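Putative flagellar motor switch protein FliN (Thermotoga maritima, PDB 1O6A) probably forms part of the cytoplasmic C-ring of the flagellar motor, the switch complex thought to set the direction of rotation. Local coordinates at residues A[33-36]-A[37-41]; A[84-87]-A[88-91]; A[24-27]-A[28-31]. One frame throughout, in Å; residues are numbered along the deposited sequence.

Interaction 1 of 3, residues A[33-36]-A[37-41]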
ATOM      1  N   THR A  33       0.369  16.271  10.450  1.00 13.11           N
ATOM      2  CA  THR A  33       1.404  17.268  10.488  1.00 12.27           C
ATOM      3  C   THR A  33       2.722  16.647  10.850  1.00 13.60           C
ATOM      4  O   THR A  33       2.807  15.554  11.412  1.00 10.59           O
ATOM      5  CB  THR A  33       1.095  18.383  11.491  1.00 13.33           C
ATOM      6  OG1 THR A  33       1.031  17.842  12.822  1.00 13.19           O
ATOM      7  CG2 THR A  33      -0.278  18.998  11.217  1.00 14.62           C
ATOM      8  N   LEU A  34       3.771  17.370  10.524  1.00 12.94           N
ATOM      9  CA  LEU A  34       5.100  16.970  10.945  1.00 14.20           C
ATOM     10  C   LEU A  34       5.157  16.856  12.444  1.00 13.53           C
ATOM     11  O   LEU A  34       5.737  15.916  12.968  1.00 13.30           O
ATOM     12  CB  LEU A  34       6.120  17.983  10.470  1.00 14.26           C
ATOM     13  CG  LEU A  34       7.557  17.734  10.925  1.00 15.49           C
ATOM     14  CD1 LEU A  34       8.041  16.372  10.480  1.00 18.39           C
ATOM     15  CD2 LEU A  34       8.448  18.857  10.381  1.00 20.29           C
ATOM     16  N   LYS A  35       4.538  17.800  13.149  1.00 15.25           N
ATOM     17  CA  LYS A  35       4.474  17.730  14.602  1.00 16.48           C
ATOM     18  C   LYS A  35       3.922  16.399  15.097  1.00 14.66           C
ATOM     19  O   LYS A  35       4.505  15.795  15.992  1.00 12.02           O
ATOM     20  CB  LYS A  35       3.666  18.898  15.183  1.00 20.05           C
ATOM     21  CG  LYS A  35       3.417  18.820  16.667  1.00 24.74           C
ATOM     22  CD  LYS A  35       2.705  20.098  17.145  1.00 34.83           C
ATOM     23  CE  LYS A  35       2.572  20.143  18.654  1.00 37.75           C
ATOM     24  NZ  LYS A  35       1.362  19.385  19.085  1.00 41.48           N
ATOM     25  N   ARG A  36       2.818  15.930  14.518  1.00 12.86           N
ATOM     26  CA  ARG A  36       2.231  14.678  14.946  1.00 15.17           C
ATOM     27  C   ARG A  36       3.173  13.502  14.625  1.00 13.58           C
ATOM     28  O   ARG A  36       3.354  12.622  15.446  1.00 11.90           O
ATOM     29  CB  ARG A  36       0.860  14.489  14.317  1.00 13.42           C
ATOM     30  CG  ARG A  36       0.266  13.106  14.380  1.00 23.77           C
ATOM     31  CD  ARG A  36      -0.000  12.558  15.755  1.00 30.04           C
ATOM     32  NE  ARG A  36      -0.682  11.238  15.699  1.00 29.69           N
ATOM     33  CZ  ARG A  36      -0.665  10.329  16.715  1.00 33.72           C
ATOM     34  NH1 ARG A  36      -0.004  10.597  17.832  1.00 32.49           N
ATOM     35  NH2 ARG A  36      -1.318   9.153  16.601  1.00 35.46           N
ATOM     36  N   VAL A  37       3.851  13.559  13.474  1.00 12.98           N
ATOM     37  CA  VAL A  37       4.777  12.506  13.090  1.00 14.56           C
ATOM     38  C   VAL A  37       5.903  12.411  14.119  1.00 14.56           C
ATOM     39  O   VAL A  37       6.285  11.316  14.522  1.00 14.03           O
ATOM     40  CB  VAL A  37       5.355  12.740  11.676  1.00 15.03           C
ATOM     41  CG1 VAL A  37       6.425  11.707  11.358  1.00 22.79           C
ATOM     42  CG2 VAL A  37       4.308  12.610  10.680  1.00 17.61           C
ATOM     43  N   LEU A  38       6.431  13.547  14.563  1.00 10.40           N
ATOM     44  CA  LEU A  38       7.491  13.537  15.554  1.00 13.18           C
ATOM     45  C   LEU A  38       7.044  13.108  16.959  1.00 14.20           C
ATOM     46  O   LEU A  38       7.840  12.625  17.756  1.00 14.04           O
ATOM     47  CB  LEU A  38       8.191  14.905  15.639  1.00 17.38           C
ATOM     48  CG  LEU A  38       8.790  15.288  14.296  1.00 17.92           C
ATOM     49  CD1 LEU A  38       9.373  16.714  14.332  1.00 22.58           C
ATOM     50  CD2 LEU A  38       9.830  14.261  13.841  1.00 24.28           C
ATOM     51  N   GLU A  39       5.787  13.312  17.265  1.00 12.49           N
ATOM     52  CA  GLU A  39       5.250  12.968  18.578  1.00 14.13           C
ATOM     53  C   GLU A  39       4.721  11.569  18.690  1.00 12.85           C
ATOM     54  O   GLU A  39       4.351  11.129  19.796  1.00 16.66           O
ATOM     55  CB  GLU A  39       4.106  13.935  18.918  1.00 16.85           C
ATOM     56  CG  GLU A  39       4.619  15.319  19.277  1.00 17.99           C
ATOM     57  CD  GLU A  39       3.503  16.320  19.489  1.00 26.61           C
ATOM     58  OE1 GLU A  39       2.329  16.041  19.104  1.00 33.04           O
ATOM     59  OE2 GLU A  39       3.836  17.409  20.003  1.00 30.31           O
HETATM   60  N   MSE A  40       4.577  10.850  17.585  1.00 10.96           N
HETATM   61  CA  MSE A  40       4.086   9.494  17.690  1.00 11.40           C
HETATM   62  C   MSE A  40       5.016   8.604  18.484  1.00 11.31           C
HETATM   63  O   MSE A  40       6.239   8.776  18.459  1.00 11.72           O
HETATM   64  CB  MSE A  40       3.870   8.886  16.296  1.00 12.19           C
HETATM   65  CG  MSE A  40       2.826   9.616  15.585  1.00 20.96           C
HETATM   66 SE   MSE A  40       2.324   8.561  14.009  1.00 30.81          SE
HETATM   67  CE  MSE A  40       3.826   8.509  13.150  1.00 17.15           C
ATOM     68  N   ILE A  41       4.427   7.628  19.150  1.00 10.24           N
ATOM     69  CA  ILE A  41       5.139   6.684  20.007  1.00 10.16           C
ATOM     70  C   ILE A  41       4.699   5.240  19.716  1.00 10.09           C
ATOM     71  O   ILE A  41       3.741   5.014  19.005  1.00 10.26           O
ATOM     72  CB  ILE A  41       4.886   7.054  21.509  1.00 10.22           C
ATOM     73  CG1 ILE A  41       3.397   6.979  21.870  1.00 11.10           C
ATOM     74  CG2 ILE A  41       5.462   8.407  21.793  1.00 13.35           C
ATOM     75  CD1 ILE A  41       3.153   6.896  23.389  1.00 15.21           C
TER
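Main-chain bonds join Thr33 to Val37 and Leu34 to Leu38 in the short helix 34-39: Val37 N donates to Thr33 O at 3.1 Å, and Leu38 N to Leu34 O at 2.9 Å. Thr33 caps the first turn, its OG1 accepting from Arg36 N at 3.1 Å. Charge pairing follows one turn on, where Lys35, bent at its last torsion (chi4 -84°), brings NZ back to Glu39 OE2 at 3.3 Å, a salt bridge whose hydrogen bonds are weak. Apolar contact comes from the branched ends of two leucines, where Leu34 CG lies 4.0 Å from Leu38 CD1. Arg36 and Met40, a selenomethionine, cross nearly at right angles; Met40 CG sits over one face of the guanidinium, toward its rim, 3.7 Å from Arg36 CZ. Replacing Arg36 by a serine removes the guanidinium, and Met40 CG would probably lose the flat group that lies against it. Val37 and Met40 touch Met32 of strand 20-33, and Val37 O and Met40 O both accept from Arg90 NH1 of the second subunit. The whole is a short N-capped helix that closes at Met40, following a strand that enters the intersubunit sheet of the FliN C-terminal dimer.

Interaction 2 of 3, residues A[84-87]-A[88-91]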
ATOM      1  N   ILE A  84     -11.594  -4.840 -10.758  1.00 14.67           N
ATOM      2  CA  ILE A  84     -10.448  -4.439 -11.610  1.00 14.38           C
ATOM      3  C   ILE A  84     -10.910  -3.712 -12.858  1.00 18.19           C
ATOM      4  O   ILE A  84     -11.967  -3.990 -13.352  1.00 16.18           O
ATOM      5  CB  ILE A  84      -9.575  -5.666 -11.904  1.00 14.09           C
ATOM      6  CG1 ILE A  84      -8.242  -5.265 -12.541  1.00 17.23           C
ATOM      7  CG2 ILE A  84     -10.346  -6.707 -12.772  1.00 19.39           C
ATOM      8  CD1 ILE A  84      -7.230  -6.385 -12.520  1.00 19.10           C
ATOM      9  N   VAL A  85     -10.110  -2.759 -13.355  1.00 15.82           N
ATOM     10  CA  VAL A  85     -10.435  -2.096 -14.614  1.00 18.04           C
ATOM     11  C   VAL A  85     -10.130  -3.028 -15.773  1.00 18.71           C
ATOM     12  O   VAL A  85      -9.409  -4.032 -15.623  1.00 16.72           O
ATOM     13  CB  VAL A  85      -9.691  -0.770 -14.763  1.00 15.23           C
ATOM     14  CG1 VAL A  85     -10.039   0.221 -13.658  1.00 19.74           C
ATOM     15  CG2 VAL A  85      -8.205  -0.979 -14.810  1.00 17.81           C
ATOM     16  N   SER A  86     -10.670  -2.710 -16.944  1.00 18.58           N
ATOM     17  CA  SER A  86     -10.423  -3.528 -18.141  1.00 19.67           C
ATOM     18  C   SER A  86      -8.929  -3.532 -18.507  1.00 19.18           C
ATOM     19  O   SER A  86      -8.195  -2.593 -18.157  1.00 19.62           O
ATOM     20  CB  SER A  86     -11.230  -3.028 -19.331  1.00 20.96           C
ATOM     21  OG  SER A  86     -10.680  -1.812 -19.811  1.00 22.81           O
ATOM     22  N   PRO A  87      -8.463  -4.581 -19.196  1.00 19.62           N
ATOM     23  CA  PRO A  87      -7.065  -4.620 -19.634  1.00 19.47           C
ATOM     24  C   PRO A  87      -6.674  -3.400 -20.466  1.00 17.83           C
ATOM     25  O   PRO A  87      -5.580  -2.912 -20.298  1.00 19.24           O
ATOM     26  CB  PRO A  87      -6.976  -5.925 -20.447  1.00 19.12           C
ATOM     27  CG  PRO A  87      -8.078  -6.761 -19.903  1.00 21.15           C
ATOM     28  CD  PRO A  87      -9.184  -5.805 -19.613  1.00 18.26           C
ATOM     29  N   LYS A  88      -7.562  -2.901 -21.306  1.00 18.74           N
ATOM     30  CA  LYS A  88      -7.316  -1.668 -22.039  1.00 21.88           C
ATOM     31  C   LYS A  88      -7.143  -0.471 -21.099  1.00 21.66           C
ATOM     32  O   LYS A  88      -6.246   0.344 -21.295  1.00 19.58           O
ATOM     33  CB  LYS A  88      -8.471  -1.396 -22.992  1.00 23.49           C
ATOM     34  CG  LYS A  88      -8.203  -0.249 -23.944  1.00 34.27           C
ATOM     35  CD  LYS A  88      -9.255  -0.184 -25.058  1.00 41.80           C
ATOM     36  CE  LYS A  88      -9.591   1.268 -25.438  1.00 45.24           C
ATOM     37  NZ  LYS A  88     -10.720   1.812 -24.625  1.00 51.93           N
ATOM     38  N   GLU A  89      -7.982  -0.368 -20.064  1.00 22.93           N
ATOM     39  CA  GLU A  89      -7.845   0.741 -19.105  1.00 21.50           C
ATOM     40  C   GLU A  89      -6.563   0.642 -18.289  1.00 19.92           C
ATOM     41  O   GLU A  89      -5.993   1.664 -17.900  1.00 19.41           O
ATOM     42  CB  GLU A  89      -9.065   0.836 -18.196  1.00 26.21           C
ATOM     43  CG  GLU A  89     -10.335   1.231 -18.964  1.00 28.16           C
ATOM     44  CD  GLU A  89     -11.630   1.120 -18.151  1.00 40.22           C
ATOM     45  OE1 GLU A  89     -11.798   0.192 -17.313  1.00 41.64           O
ATOM     46  OE2 GLU A  89     -12.524   1.965 -18.375  1.00 48.92           O
ATOM     47  N   ARG A  90      -6.080  -0.575 -18.049  1.00 17.49           N
ATOM     48  CA  ARG A  90      -4.841  -0.749 -17.287  1.00 18.59           C
ATOM     49  C   ARG A  90      -3.668  -0.171 -18.111  1.00 19.20           C
ATOM     50  O   ARG A  90      -2.791   0.515 -17.587  1.00 18.89           O
ATOM     51  CB  ARG A  90      -4.581  -2.237 -16.999  1.00 21.53           C
ATOM     52  CG  ARG A  90      -5.540  -2.899 -16.051  1.00 20.39           C
ATOM     53  CD  ARG A  90      -5.432  -4.410 -15.986  1.00 22.99           C
ATOM     54  NE  ARG A  90      -6.755  -5.017 -16.066  1.00 18.12           N
ATOM     55  CZ  ARG A  90      -7.005  -6.311 -16.007  1.00 19.42           C
ATOM     56  NH1 ARG A  90      -6.021  -7.207 -15.896  1.00 18.27           N
ATOM     57  NH2 ARG A  90      -8.273  -6.713 -16.074  1.00 19.01           N
ATOM     58  N   LEU A  91      -3.666  -0.455 -19.404  1.00 18.98           N
ATOM     59  CA  LEU A  91      -2.663   0.114 -20.304  1.00 19.77           C
ATOM     60  C   LEU A  91      -2.694   1.622 -20.334  1.00 21.53           C
ATOM     61  O   LEU A  91      -1.638   2.267 -20.340  1.00 25.87           O
ATOM     62  CB  LEU A  91      -2.882  -0.394 -21.726  1.00 21.70           C
ATOM     63  CG  LEU A  91      -2.038  -1.586 -22.109  1.00 30.66           C
ATOM     64  CD1 LEU A  91      -2.349  -1.947 -23.563  1.00 31.81           C
ATOM     65  CD2 LEU A  91      -0.522  -1.287 -21.907  1.00 33.52           C
TER
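Ser86 and Pro87 lead the chain from strand 76-84 into helix 87-94, whose first turns are closed by Arg90 N to Ser86 O at 2.9 Å and Leu91 N to Pro87 O at 3.2 Å. Ser86 is the N-cap, and with Glu89 it forms a capping box. Its OG accepts from Glu89 N at 3.1 Å, while Ser86 N donates in return to Glu89 OE1 at 3.1 Å, reaching that oxygen on its anti side and 19° out of the carboxylate plane. Glu89 can do this because its CG lies beside its own backbone N (chi1 -66°) and the chain beyond runs extended, back toward the cap. Val85 CB rests on the same oxygen.

Arg90 folds back past the start of its helix, its chain bent at chi3. NE and NH2 both grip Val85 O side-on, each at 2.9 Å; NH2 approaches in the carbonyl plane, NE from above it. The guanidinium is sandwiched: Ile84 CD1 stands over the centre of one face, 3.5 Å from Arg90 CZ, and the Pro87 ring covers the opposite face nearer the rim, its CG 3.8 Å from Arg90 NH2. Nearer the backbone, Val85 CG2 packs against Arg90 CG as the two side chains run past each other in opposite directions.

NH1 continues outward to Val37 O and Met40 O of the second subunit, where Leu38 of that subunit also packs on Arg90. Two apolar covers and two hydrogen bonds to one carbonyl oxygen thus fix both the tilt and the rotation of a buried cation, which main-chain oxygens of two subunits satisfy; their partial negative charges probably stabilise its positive charge at the interface.

Interaction 3 of 3, residues A[24-27]-A[28-31]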
ATOM      1  N   THR A  24       1.846  -2.388  -5.369  1.00 15.23           N
ATOM      2  CA  THR A  24       1.694  -2.022  -3.953  0.60 15.87           C
ATOM      3  C   THR A  24       0.243  -2.236  -3.559  1.00 16.43           C
ATOM      4  O   THR A  24      -0.665  -1.944  -4.349  1.00 16.35           O
ATOM      5  CB  THR A  24       2.095  -0.532  -3.718  0.60 16.43           C
ATOM      6  OG1 THR A  24       1.311   0.337  -4.550  0.60 13.57           O
ATOM      7  CG2 THR A  24       3.518  -0.231  -4.130  0.60 19.40           C
ATOM      8  N   VAL A  25       0.010  -2.734  -2.343  1.00 14.84           N
ATOM      9  CA  VAL A  25      -1.314  -2.935  -1.848  1.00 15.33           C
ATOM     10  C   VAL A  25      -1.430  -2.076  -0.591  1.00 12.68           C
ATOM     11  O   VAL A  25      -0.588  -2.138   0.333  1.00 16.29           O
ATOM     12  CB  VAL A  25      -1.560  -4.385  -1.540  1.00 13.66           C
ATOM     13  CG1 VAL A  25      -2.915  -4.595  -0.883  1.00 14.62           C
ATOM     14  CG2 VAL A  25      -1.420  -5.254  -2.819  1.00 19.02           C
ATOM     15  N   GLU A  26      -2.446  -1.223  -0.589  1.00 12.76           N
ATOM     16  CA  GLU A  26      -2.641  -0.221   0.472  1.00 13.06           C
ATOM     17  C   GLU A  26      -3.878  -0.539   1.275  1.00 13.37           C
ATOM     18  O   GLU A  26      -4.948  -0.863   0.745  1.00 14.58           O
ATOM     19  CB  GLU A  26      -2.840   1.172  -0.123  1.00 12.93           C
ATOM     20  CG  GLU A  26      -1.630   1.734  -0.822  1.00 17.55           C
ATOM     21  CD  GLU A  26      -1.795   3.176  -1.248  1.00 24.21           C
ATOM     22  OE1 GLU A  26      -2.824   3.803  -0.912  1.00 23.11           O
ATOM     23  OE2 GLU A  26      -0.862   3.700  -1.901  1.00 22.70           O
ATOM     24  N   LEU A  27      -3.717  -0.410   2.585  1.00 13.60           N
ATOM     25  CA  LEU A  27      -4.818  -0.554   3.529  0.60 16.81           C
ATOM     26  C   LEU A  27      -5.559   0.766   3.649  1.00 18.51           C
ATOM     27  O   LEU A  27      -6.714   0.797   4.000  1.00 23.30           O
ATOM     28  CB  LEU A  27      -4.321  -0.923   4.918  0.60 16.27           C
ATOM     29  CG  LEU A  27      -5.447  -0.911   5.976  0.60 18.22           C
ATOM     30  CD1 LEU A  27      -6.553  -1.936   5.631  0.60 20.87           C
ATOM     31  CD2 LEU A  27      -4.879  -1.158   7.320  0.60 17.13           C
ATOM     32  N   GLY A  28      -4.880   1.870   3.387  1.00 15.04           N
ATOM     33  CA  GLY A  28      -5.519   3.160   3.494  1.00 14.05           C
ATOM     34  C   GLY A  28      -4.508   4.271   3.636  1.00 13.95           C
ATOM     35  O   GLY A  28      -3.292   4.027   3.758  1.00 13.17           O
ATOM     36  N   ARG A  29      -5.045   5.484   3.620  1.00 11.84           N
ATOM     37  CA  ARG A  29      -4.257   6.709   3.730  1.00 12.10           C
ATOM     38  C   ARG A  29      -4.844   7.694   4.710  1.00 13.63           C
ATOM     39  O   ARG A  29      -6.016   7.638   5.047  1.00 15.56           O
ATOM     40  CB  ARG A  29      -4.218   7.400   2.359  1.00 14.94           C
ATOM     41  CG  ARG A  29      -3.673   6.568   1.234  1.00 20.33           C
ATOM     42  CD  ARG A  29      -3.489   7.390  -0.042  1.00 17.12           C
ATOM     43  NE  ARG A  29      -2.835   6.574  -1.068  1.00 20.98           N
ATOM     44  CZ  ARG A  29      -2.374   7.042  -2.213  1.00 30.81           C
ATOM     45  NH1 ARG A  29      -2.465   8.325  -2.504  1.00 22.56           N
ATOM     46  NH2 ARG A  29      -1.785   6.226  -3.069  1.00 31.51           N
ATOM     47  N   THR A  30      -4.002   8.611   5.173  1.00 12.45           N
ATOM     48  CA  THR A  30      -4.442   9.793   5.882  1.00 12.84           C
ATOM     49  C   THR A  30      -3.383  10.868   5.714  1.00 11.89           C
ATOM     50  O   THR A  30      -2.475  10.716   4.908  1.00 14.16           O
ATOM     51  CB  THR A  30      -4.766   9.480   7.369  1.00 15.57           C
ATOM     52  OG1 THR A  30      -5.325  10.633   8.010  1.00 15.50           O
ATOM     53  CG2 THR A  30      -3.541   9.119   8.168  1.00 15.91           C
ATOM     54  N   ARG A  31      -3.554  11.976   6.407  1.00 12.29           N
ATOM     55  CA  ARG A  31      -2.574  13.028   6.447  1.00 13.39           C
ATOM     56  C   ARG A  31      -2.372  13.452   7.900  1.00 13.29           C
ATOM     57  O   ARG A  31      -3.267  13.336   8.729  1.00 12.47           O
ATOM     58  CB  ARG A  31      -3.008  14.184   5.570  1.00 12.96           C
ATOM     59  CG  ARG A  31      -3.102  13.853   4.100  1.00 19.26           C
ATOM     60  CD  ARG A  31      -3.441  15.054   3.199  1.00 22.55           C
ATOM     61  NE  ARG A  31      -4.561  15.782   3.784  1.00 21.38           N
ATOM     62  CZ  ARG A  31      -4.600  17.075   4.029  1.00 16.66           C
ATOM     63  NH1 ARG A  31      -3.637  17.895   3.616  1.00 22.64           N
ATOM     64  NH2 ARG A  31      -5.689  17.584   4.595  1.00 16.93           N
TER
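A corner in strand 20-33, where the chain turns at Leu27, is spanned by a salt bridge between Glu26 and Arg29. The two side chains meet as a side-on, two-pronged pair. Arg29 NE donates to Glu26 OE1 at 2.8 Å with an N-H...O angle of 166°, and Arg29 NH2 to Glu26 OE2 at 2.9 Å. Each carboxylate oxygen offers its syn lone pair, the one on the side of the other oxygen. OE1 lies close to the guanidinium plane and OE2 somewhat off it, because the carboxylate and guanidinium planes are turned 36° apart. Both chains are extended beyond CG, and Arg29 starts with CG beside its own backbone N (chi1 -57°), which directs the guanidinium back across the corner to the acid.

The two arms of the corner have different neighbours: Glu26 hydrogen-bonds through its backbone to Asp57 of strand 56-60, Arg29 to Asp49 of strand 45-51. Segments on both sides of Leu27 also pair antiparallel with a strand of the second subunit, so the sheet continues through the dimer interface. Gly28, just after the corner, has backbone angles at which a side chain would be pressed against Leu27 O, the carbonyl just before it. Its buried N has no hydrogen-bond partner in the model. Leu59 packs against both Glu26 and Arg29, and Lys22 NZ of the second subunit comes close to Arg29 NH1, a like charge that the Glu26 carboxylate is likely to offset.

Interactions 3 and 1 follow directly in sequence: the strand that bends in 24-31 runs on into the helix of 33-41, and their centres are 18 Å apart. Interaction 2 closes the other end of the chain, with its centre 38 Å from that of interaction 1 and 21 Å from that of interaction 3; the nearest atoms of interactions 2 and 3 are about 11 Å apart. Interactions 1 and 2 lie on opposite sides of the chain's centre and do not touch within one subunit, yet the dimer brings them together, helix 34-39 of one copy receiving Arg90 of the other. Interaction 3 meets the partner through strand pairing, so all three contribute to one subunit interface.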